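Local coordinates for protein acinetobacter secreted protease CpaA (Acinetobacter nosocomialis M2, PDB 6O38) that is a secreted zinc metalloprotease, probably exported through the type II secretion system with the help of its chaperone CpaB, at residues 160-174 / 181-193. Sequence-based numbering, arbitrary orientation.
Sequences LFPSSFTLKNGSEYW and LGKWVPEYIKPQK
Leu181 meets Leu160 through their CD1 methyls, 4.0 Å apart. Leu160 N donates to Trp184 O (3.0 Å), while the Trp184 indole NE1 bonds Pro133 O. Val185 CG1 lies alongside Leu160 CD2, 4.1 Å away. Pro186 puts CG at the edge of the Phe165 ring, 3.8 Å from CZ. Glu187 N then donates to Trp174 O (2.9 Å), and Tyr188 O accepts from Trp174 N; Glu187 and Tyr188 thus both face Trp174, a classic beta bulge. Tyr188 CD2 approaches Trp174 CD1 at 3.6 Å, the ring planes inclined at 73°; Glu172 OE2, lying in the indole plane at its NE1 edge, accepts NE1-H on its anti lone pair. Ile189, with CG1 anti to the carbonyl carbon (chi1 -56°), turns CD1 so that it touches both Tyr173 CD1 (3.7 Å) and, at the ring edge, Phe165 CE1. Lys190 N bonds Glu172 O, and its extended side chain passes Glu172 CB so that NZ reaches Gly170 O in the carbonyl plane, 3.0 Å away. A water accepts from Glu172 N and donates to Lys190 O, bridging the two backbones. The axes of 172-174 and 183-189 run at 151°; they are parts of the antiparallel hairpin 172-178/183-195, within a StcE-type beta-sandwich domain.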
loop_
_atom_site.group_PDB
_atom_site.type_symbol
_atom_site.label_atom_id
_atom_site.label_comp_id
_atom_site.label_asym_id
_atom_site.label_seq_id
_atom_site.Cartn_x
_atom_site.Cartn_y
_atom_site.Cartn_z
ATOM N N LEU A 160 -6.043 16.434 -12.418
ATOM C CA LEU A 160 -5.630 16.482 -11.018
ATOM C C LEU A 160 -4.338 17.273 -10.846
ATOM O O LEU A 160 -4.218 18.089 -9.926
ATOM C CB LEU A 160 -5.471 15.065 -10.468
ATOM C CG LEU A 160 -5.032 14.960 -9.007
ATOM C CD1 LEU A 160 -6.132 15.448 -8.078
ATOM C CD2 LEU A 160 -4.631 13.532 -8.669
ATOM N N PHE A 161 -3.363 17.046 -11.723
ATOM C CA PHE A 161 -2.113 17.785 -11.711
ATOM C C PHE A 161 -1.749 18.206 -13.129
ATOM O O PHE A 161 -2.004 17.461 -14.083
ATOM C CB PHE A 161 -0.974 16.946 -11.111
ATOM C CG PHE A 161 -1.093 16.733 -9.630
ATOM C CD1 PHE A 161 -0.785 17.752 -8.744
ATOM C CD2 PHE A 161 -1.505 15.512 -9.123
ATOM C CE1 PHE A 161 -0.891 17.560 -7.379
ATOM C CE2 PHE A 161 -1.613 15.314 -7.758
ATOM C CZ PHE A 161 -1.306 16.340 -6.886
ATOM N N PRO A 162 -1.155 19.386 -13.300
ATOM C CA PRO A 162 -0.781 19.860 -14.645
ATOM C C PRO A 162 0.524 19.242 -15.140
ATOM O O PRO A 162 1.525 19.926 -15.369
ATOM C CB PRO A 162 -0.675 21.376 -14.437
ATOM C CG PRO A 162 -0.232 21.520 -13.024
ATOM C CD PRO A 162 -0.863 20.387 -12.257
ATOM N N SER A 163 0.516 17.922 -15.312
ATOM C CA SER A 163 1.701 17.208 -15.757
ATOM C C SER A 163 1.898 17.389 -17.263
ATOM O O SER A 163 1.105 18.038 -17.951
ATOM C CB SER A 163 1.602 15.731 -15.386
ATOM O OG SER A 163 1.433 15.570 -13.988
ATOM N N SER A 164 2.977 16.801 -17.782
ATOM C CA SER A 164 3.356 16.953 -19.187
ATOM C C SER A 164 2.578 15.957 -20.050
ATOM O O SER A 164 3.131 15.051 -20.676
ATOM C CB SER A 164 4.859 16.772 -19.350
ATOM O OG SER A 164 5.576 17.657 -18.509
ATOM N N PHE A 165 1.260 16.156 -20.094
ATOM C CA PHE A 165 0.369 15.269 -20.844
ATOM C C PHE A 165 0.410 15.630 -22.330
ATOM O O PHE A 165 -0.555 16.115 -22.923
ATOM C CB PHE A 165 -1.051 15.341 -20.296
ATOM C CG PHE A 165 -1.214 14.707 -18.944
ATOM C CD1 PHE A 165 -1.167 13.331 -18.799
ATOM C CD2 PHE A 165 -1.427 15.487 -17.819
ATOM C CE1 PHE A 165 -1.316 12.745 -17.557
ATOM C CE2 PHE A 165 -1.583 14.906 -16.574
ATOM C CZ PHE A 165 -1.527 13.533 -16.443
ATOM N N THR A 166 1.566 15.377 -22.936
ATOM C CA THR A 166 1.725 15.547 -24.371
ATOM C C THR A 166 1.487 14.219 -25.077
ATOM O O THR A 166 1.779 13.147 -24.542
ATOM C CB THR A 166 3.119 16.079 -24.711
ATOM O OG1 THR A 166 4.113 15.296 -24.039
ATOM C CG2 THR A 166 3.253 17.534 -24.279
ATOM N N LEU A 167 0.956 14.300 -26.294
ATOM C CA LEU A 167 0.524 13.126 -27.044
ATOM C C LEU A 167 1.289 13.062 -28.358
ATOM O O LEU A 167 1.046 13.869 -29.263
ATOM C CB LEU A 167 -0.983 13.171 -27.296
ATOM C CG LEU A 167 -1.882 13.060 -26.066
ATOM C CD1 LEU A 167 -3.230 13.709 -26.327
ATOM C CD2 LEU A 167 -2.055 11.602 -25.673
ATOM N N LYS A 168 2.205 12.107 -28.465
ATOM C CA LYS A 168 2.880 11.785 -29.712
ATOM C C LYS A 168 2.466 10.383 -30.156
ATOM O O LYS A 168 1.679 9.700 -29.490
ATOM C CB LYS A 168 4.399 11.898 -29.557
ATOM C CG LYS A 168 5.041 10.761 -28.780
ATOM C CD LYS A 168 6.560 10.877 -28.797
ATOM C CE LYS A 168 7.218 9.768 -27.991
ATOM N NZ LYS A 168 7.057 9.958 -26.527
ATOM N N ASN A 169 2.993 9.960 -31.306
ATOM C CA ASN A 169 2.731 8.618 -31.812
ATOM C C ASN A 169 3.173 7.562 -30.805
ATOM O O ASN A 169 4.370 7.414 -30.534
ATOM C CB ASN A 169 3.434 8.402 -33.155
ATOM C CG ASN A 169 3.067 7.079 -33.801
ATOM O OD1 ASN A 169 2.049 6.472 -33.466
ATOM N ND2 ASN A 169 3.897 6.626 -34.735
ATOM N N GLY A 170 2.214 6.827 -30.247
ATOM C CA GLY A 170 2.481 5.800 -29.259
ATOM C C GLY A 170 2.112 6.171 -27.840
ATOM O O GLY A 170 2.162 5.301 -26.960
ATOM N N SER A 171 1.750 7.425 -27.582
ATOM C CA SER A 171 1.363 7.835 -26.240
ATOM C C SER A 171 0.029 7.207 -25.851
ATOM O O SER A 171 -0.847 6.980 -26.691
ATOM C CB SER A 171 1.273 9.358 -26.151
ATOM O OG SER A 171 2.535 9.957 -26.392
ATOM N N GLU A 172 -0.121 6.925 -24.558
ATOM C CA GLU A 172 -1.332 6.290 -24.050
ATOM C C GLU A 172 -1.534 6.701 -22.601
ATOM O O GLU A 172 -0.711 6.369 -21.742
ATOM C CB GLU A 172 -1.247 4.767 -24.177
ATOM C CG GLU A 172 -2.460 4.025 -23.642
ATOM C CD GLU A 172 -2.461 2.561 -24.037
ATOM O OE1 GLU A 172 -1.566 2.150 -24.804
ATOM O OE2 GLU A 172 -3.360 1.820 -23.583
ATOM N N TYR A 173 -2.622 7.422 -22.332
ATOM C CA TYR A 173 -2.969 7.865 -20.987
ATOM C C TYR A 173 -4.383 7.414 -20.658
ATOM O O TYR A 173 -5.295 7.572 -21.477
ATOM C CB TYR A 173 -2.867 9.389 -20.855
ATOM C CG TYR A 173 -1.536 9.970 -21.276
ATOM C CD1 TYR A 173 -0.341 9.401 -20.855
ATOM C CD2 TYR A 173 -1.474 11.092 -22.093
ATOM C CE1 TYR A 173 0.876 9.931 -21.237
ATOM C CE2 TYR A 173 -0.262 11.629 -22.480
ATOM C CZ TYR A 173 0.910 11.045 -22.050
ATOM O OH TYR A 173 2.118 11.577 -22.435
ATOM N N TRP A 174 -4.563 6.856 -19.465
ATOM C CA TRP A 174 -5.872 6.462 -18.962
ATOM C C TRP A 174 -6.256 7.366 -17.798
ATOM O O TRP A 174 -5.483 7.519 -16.845
ATOM C CB TRP A 174 -5.876 4.997 -18.515
ATOM C CG TRP A 174 -5.758 4.009 -19.639
ATOM C CD1 TRP A 174 -4.654 3.761 -20.402
ATOM C CD2 TRP A 174 -6.781 3.126 -20.117
ATOM N NE1 TRP A 174 -4.928 2.783 -21.328
ATOM C CE2 TRP A 174 -6.227 2.377 -21.175
ATOM C CE3 TRP A 174 -8.113 2.898 -19.757
ATOM C CZ2 TRP A 174 -6.956 1.416 -21.873
ATOM C CZ3 TRP A 174 -8.837 1.944 -20.452
ATOM C CH2 TRP A 174 -8.257 1.216 -21.498
ATOM N N LEU A 181 -13.736 15.136 -6.573
ATOM C CA LEU A 181 -12.682 16.100 -6.850
ATOM C C LEU A 181 -12.985 17.006 -8.032
ATOM O O LEU A 181 -12.323 18.039 -8.179
ATOM C CB LEU A 181 -11.354 15.379 -7.122
ATOM C CG LEU A 181 -10.705 14.603 -5.976
ATOM C CD1 LEU A 181 -9.477 13.858 -6.475
ATOM C CD2 LEU A 181 -10.337 15.541 -4.840
ATOM N N GLY A 182 -13.965 16.657 -8.860
ATOM C CA GLY A 182 -14.177 17.363 -10.115
ATOM C C GLY A 182 -12.947 17.379 -10.995
ATOM O O GLY A 182 -12.685 18.376 -11.678
ATOM N N LYS A 183 -12.185 16.287 -10.996
ATOM C CA LYS A 183 -10.917 16.220 -11.706
ATOM C C LYS A 183 -10.768 14.861 -12.371
ATOM O O LYS A 183 -11.214 13.844 -11.831
ATOM C CB LYS A 183 -9.735 16.457 -10.757
ATOM C CG LYS A 183 -9.635 17.872 -10.214
ATOM C CD LYS A 183 -9.438 18.878 -11.332
ATOM C CE LYS A 183 -9.311 20.288 -10.787
ATOM N NZ LYS A 183 -7.901 20.761 -10.819
ATOM N N TRP A 184 -10.141 14.853 -13.544
ATOM C CA TRP A 184 -9.698 13.612 -14.163
ATOM C C TRP A 184 -8.394 13.176 -13.509
ATOM O O TRP A 184 -7.422 13.938 -13.483
ATOM C CB TRP A 184 -9.517 13.797 -15.669
ATOM C CG TRP A 184 -10.800 14.001 -16.411
ATOM C CD1 TRP A 184 -11.402 15.191 -16.697
ATOM C CD2 TRP A 184 -11.639 12.982 -16.970
ATOM N NE1 TRP A 184 -12.565 14.977 -17.396
ATOM C CE2 TRP A 184 -12.733 13.629 -17.577
ATOM C CE3 TRP A 184 -11.571 11.586 -17.014
ATOM C CZ2 TRP A 184 -13.751 12.929 -18.220
ATOM C CZ3 TRP A 184 -12.583 10.892 -17.653
ATOM C CH2 TRP A 184 -13.658 11.565 -18.248
ATOM N N VAL A 185 -8.371 11.962 -12.983
ATOM C CA VAL A 185 -7.239 11.440 -12.221
ATOM C C VAL A 185 -6.539 10.385 -13.066
ATOM O O VAL A 185 -7.202 9.470 -13.568
ATOM C CB VAL A 185 -7.685 10.846 -10.871
ATOM C CG1 VAL A 185 -6.515 10.186 -10.171
ATOM C CG2 VAL A 185 -8.292 11.930 -9.994
ATOM N N PRO A 186 -5.222 10.473 -13.254
ATOM C CA PRO A 186 -4.518 9.452 -14.041
ATOM C C PRO A 186 -4.505 8.114 -13.316
ATOM O O PRO A 186 -4.127 8.030 -12.145
ATOM C CB PRO A 186 -3.101 10.024 -14.195
ATOM C CG PRO A 186 -3.186 11.458 -13.761
ATOM C CD PRO A 186 -4.328 11.551 -12.804
ATOM N N GLU A 187 -4.926 7.066 -14.022
ATOM C CA GLU A 187 -4.920 5.712 -13.486
ATOM C C GLU A 187 -3.855 4.821 -14.101
ATOM O O GLU A 187 -3.382 3.898 -13.435
ATOM C CB GLU A 187 -6.293 5.052 -13.678
ATOM C CG GLU A 187 -7.411 5.666 -12.843
ATOM C CD GLU A 187 -7.257 5.404 -11.352
ATOM O OE1 GLU A 187 -8.011 6.010 -10.563
ATOM O OE2 GLU A 187 -6.385 4.595 -10.966
ATOM N N TYR A 188 -3.468 5.073 -15.349
ATOM C CA TYR A 188 -2.365 4.355 -15.975
ATOM C C TYR A 188 -1.694 5.272 -16.984
ATOM O O TYR A 188 -2.369 5.878 -17.820
ATOM C CB TYR A 188 -2.843 3.070 -16.659
ATOM C CG TYR A 188 -1.747 2.361 -17.425
ATOM C CD1 TYR A 188 -0.819 1.562 -16.767
ATOM C CD2 TYR A 188 -1.637 2.494 -18.803
ATOM C CE1 TYR A 188 0.187 0.916 -17.461
ATOM C CE2 TYR A 188 -0.635 1.851 -19.506
ATOM C CZ TYR A 188 0.274 1.064 -18.830
ATOM O OH TYR A 188 1.273 0.422 -19.526
ATOM N N ILE A 189 -0.370 5.364 -16.904
ATOM C CA ILE A 189 0.430 6.171 -17.816
ATOM C C ILE A 189 1.431 5.250 -18.495
ATOM O O ILE A 189 2.278 4.645 -17.825
ATOM C CB ILE A 189 1.149 7.316 -17.087
ATOM C CG1 ILE A 189 0.144 8.194 -16.338
ATOM C CG2 ILE A 189 1.962 8.146 -18.071
ATOM C CD1 ILE A 189 -0.780 8.976 -17.243
ATOM N N LYS A 190 1.338 5.143 -19.814
ATOM C CA LYS A 190 2.302 4.351 -20.567
ATOM C C LYS A 190 3.656 5.046 -20.525
ATOM O O LYS A 190 3.771 6.188 -20.989
ATOM C CB LYS A 190 1.835 4.162 -22.007
ATOM C CG LYS A 190 2.855 3.483 -22.905
ATOM C CD LYS A 190 2.238 3.101 -24.241
ATOM C CE LYS A 190 3.280 2.532 -25.190
ATOM N NZ LYS A 190 2.740 2.367 -26.568
ATOM N N PRO A 191 4.694 4.413 -19.986
ATOM C CA PRO A 191 5.961 5.119 -19.782
ATOM C C PRO A 191 6.705 5.371 -21.081
ATOM O O PRO A 191 6.651 4.580 -22.026
ATOM C CB PRO A 191 6.747 4.167 -18.875
ATOM C CG PRO A 191 6.221 2.816 -19.235
ATOM C CD PRO A 191 4.754 3.018 -19.517
ATOM N N GLN A 192 7.404 6.502 -21.121
ATOM C CA GLN A 192 8.374 6.779 -22.171
ATOM C C GLN A 192 9.704 6.157 -21.767
ATOM O O GLN A 192 10.313 6.573 -20.776
ATOM C CB GLN A 192 8.535 8.282 -22.393
ATOM C CG GLN A 192 9.492 8.629 -23.523
ATOM C CD GLN A 192 9.842 10.103 -23.567
ATOM O OE1 GLN A 192 9.231 10.920 -22.877
ATOM N NE2 GLN A 192 10.838 10.449 -24.374
ATOM N N LYS A 193 10.150 5.162 -22.527
ATOM C CA LYS A 193 11.326 4.381 -22.173
ATOM C C LYS A 193 12.551 4.949 -22.874
ATOM O O LYS A 193 12.537 5.157 -24.092
ATOM C CB LYS A 193 11.132 2.909 -22.535
ATOM C CG LYS A 193 10.069 2.217 -21.697
ATOM C CD LYS A 193 10.073 0.714 -21.910
ATOM C CE LYS A 193 9.011 0.040 -21.055
ATOM N NZ LYS A 193 8.929 -1.425 -21.307
HETATM O O HOH W 1 2.215 7.224 -23.040
#